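Local coordinates for putative uncharacterized protein (Cricetid herpesvirus 2, PDB 4ZKQ) that binds chemokines as a viral decoy receptor encoded by a rodent gammaherpesvirus, at residues A[210-215]-A[233-238]. Residues are numbered along the deposited sequence; the frame is centred on the assembly and turned at random.
Sequences ATTLSK and VSTRVL
Three hydrogen-bonded pairs, Thr211 with Leu238, Leu213 with Arg236 and Lys215 with Ser234, alternate with two non-hydrogen-bonded ones, Thr212 with Val237 and Ser214 with Thr235, in a regular antiparallel ladder whose strand axes run at 165°. All six N-H groups of the hydrogen-bonded pairs reach the facing carbonyl; the bond from Leu213 N to Arg236 O measures 2.7 Å and is close to linear, 174° at the hydrogen. CA-H groups add to the same acceptors, as where Thr235 CA lies 3.3 Å from Leu213 O.

The alternation sorts the side chains onto two faces. On one, Thr212 sets its methyl CG2 against two residues of 233-238, 3.9 Å from Thr235 CG2 and 4.0 Å from Val237 CG2. Ser214 and Thr235 share a water, 2.8 Å from Ser214 OG and 2.6 Å from Thr235 OG1. With OG1 set beside its own backbone N (chi1 -55°), Thr235 turns this hydroxyl to the water and CG2 toward Thr212.

The other face is more deeply buried. Leu213 and Arg236 run side by side in the same direction, and Leu213 CD1 comes 3.8 Å from Arg236 NH1, oblique to the guanidinium. The same CD1 methyl of Leu213 also meets Leu238 CD1, at 4.3 Å. Arg236 is extended from CG to NE, carrying NH1 to the carbonyl of Ser76, while Lys215 bends at chi3 and its NZ forms a salt bridge with Asp78 and a hydrogen bond to Gln24.

This face packs against strand 68-74, where Pro74 touches both Leu213 and Arg236. Strand 206-223 lies between two antiparallel partners here, since alternate residues bond to opposite edges: Thr211, Leu213 and Lys215 to strand 233-244, with Ala210 and Thr212 making backbone hydrogen bonds to Lys193 and Glu191 of strand 190-195.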
# COMPACT_ATOMS: atom_id res chain seq x y z
N ALA A 210 9.54 -4.76 -15.37
CA ALA A 210 9.99 -4.92 -14.00
C ALA A 210 10.01 -3.55 -13.34
O ALA A 210 10.61 -2.61 -13.87
CB ALA A 210 11.36 -5.57 -13.95
N THR A 211 9.33 -3.42 -12.21
CA THR A 211 9.33 -2.19 -11.43
C THR A 211 9.96 -2.48 -10.08
O THR A 211 9.45 -3.32 -9.33
CB THR A 211 7.90 -1.63 -11.23
OG1 THR A 211 7.34 -1.29 -12.50
CG2 THR A 211 7.92 -0.38 -10.34
N THR A 212 11.07 -1.82 -9.79
CA THR A 212 11.74 -2.00 -8.51
C THR A 212 11.40 -0.82 -7.60
O THR A 212 11.63 0.33 -7.95
CB THR A 212 13.26 -2.14 -8.68
OG1 THR A 212 13.53 -3.20 -9.60
CG2 THR A 212 13.95 -2.45 -7.35
N LEU A 213 10.83 -1.14 -6.44
CA LEU A 213 10.49 -0.15 -5.43
C LEU A 213 11.50 -0.24 -4.30
O LEU A 213 11.66 -1.30 -3.71
CB LEU A 213 9.07 -0.39 -4.90
CG LEU A 213 7.95 -0.39 -5.93
CD1 LEU A 213 6.64 -0.87 -5.32
CD2 LEU A 213 7.77 0.98 -6.55
N SER A 214 12.18 0.86 -4.02
CA SER A 214 13.19 0.88 -2.97
C SER A 214 12.92 2.03 -2.00
O SER A 214 12.92 3.18 -2.41
CB SER A 214 14.59 1.03 -3.56
OG SER A 214 14.82 0.07 -4.58
N LYS A 215 12.67 1.69 -0.74
CA LYS A 215 12.37 2.67 0.28
C LYS A 215 13.44 2.67 1.36
O LYS A 215 13.83 1.61 1.87
CB LYS A 215 11.00 2.39 0.92
CG LYS A 215 10.73 3.23 2.17
CD LYS A 215 9.31 3.02 2.71
CE LYS A 215 8.26 3.69 1.83
NZ LYS A 215 6.86 3.33 2.25
N VAL A 233 17.04 -0.84 3.84
CA VAL A 233 16.29 -0.54 2.63
C VAL A 233 15.27 -1.64 2.37
O VAL A 233 15.61 -2.83 2.41
CB VAL A 233 17.22 -0.39 1.42
CG1 VAL A 233 16.44 -0.29 0.12
CG2 VAL A 233 18.11 0.82 1.61
N SER A 234 14.03 -1.24 2.14
CA SER A 234 12.97 -2.17 1.78
C SER A 234 12.85 -2.20 0.27
O SER A 234 12.55 -1.18 -0.35
CB SER A 234 11.64 -1.74 2.42
OG SER A 234 10.59 -2.60 2.03
N THR A 235 13.12 -3.36 -0.32
CA THR A 235 13.07 -3.51 -1.77
C THR A 235 11.98 -4.48 -2.19
O THR A 235 11.87 -5.57 -1.65
CB THR A 235 14.41 -4.01 -2.32
OG1 THR A 235 15.46 -3.14 -1.89
CG2 THR A 235 14.38 -4.04 -3.84
N ARG A 236 11.21 -4.07 -3.20
CA ARG A 236 10.12 -4.88 -3.74
C ARG A 236 10.20 -4.79 -5.26
O ARG A 236 10.37 -3.71 -5.81
CB ARG A 236 8.77 -4.39 -3.20
CG ARG A 236 7.52 -4.98 -3.86
CD ARG A 236 6.25 -4.56 -3.10
NE ARG A 236 5.04 -4.88 -3.87
CZ ARG A 236 4.00 -4.06 -4.05
NH1 ARG A 236 3.99 -2.85 -3.51
NH2 ARG A 236 2.97 -4.47 -4.78
N VAL A 237 10.12 -5.94 -5.93
CA VAL A 237 10.16 -5.97 -7.38
C VAL A 237 8.84 -6.49 -7.92
O VAL A 237 8.43 -7.60 -7.61
CB VAL A 237 11.31 -6.83 -7.92
CG1 VAL A 237 11.27 -6.90 -9.44
CG2 VAL A 237 12.65 -6.28 -7.46
N LEU A 238 8.18 -5.66 -8.73
CA LEU A 238 6.96 -6.06 -9.41
C LEU A 238 7.31 -6.55 -10.80
O LEU A 238 8.09 -5.91 -11.50
CB LEU A 238 5.99 -4.90 -9.52
CG LEU A 238 5.85 -3.96 -8.33
CD1 LEU A 238 4.88 -2.85 -8.66
CD2 LEU A 238 5.41 -4.72 -7.11
O HOH W 1 16.72 -1.87 -3.72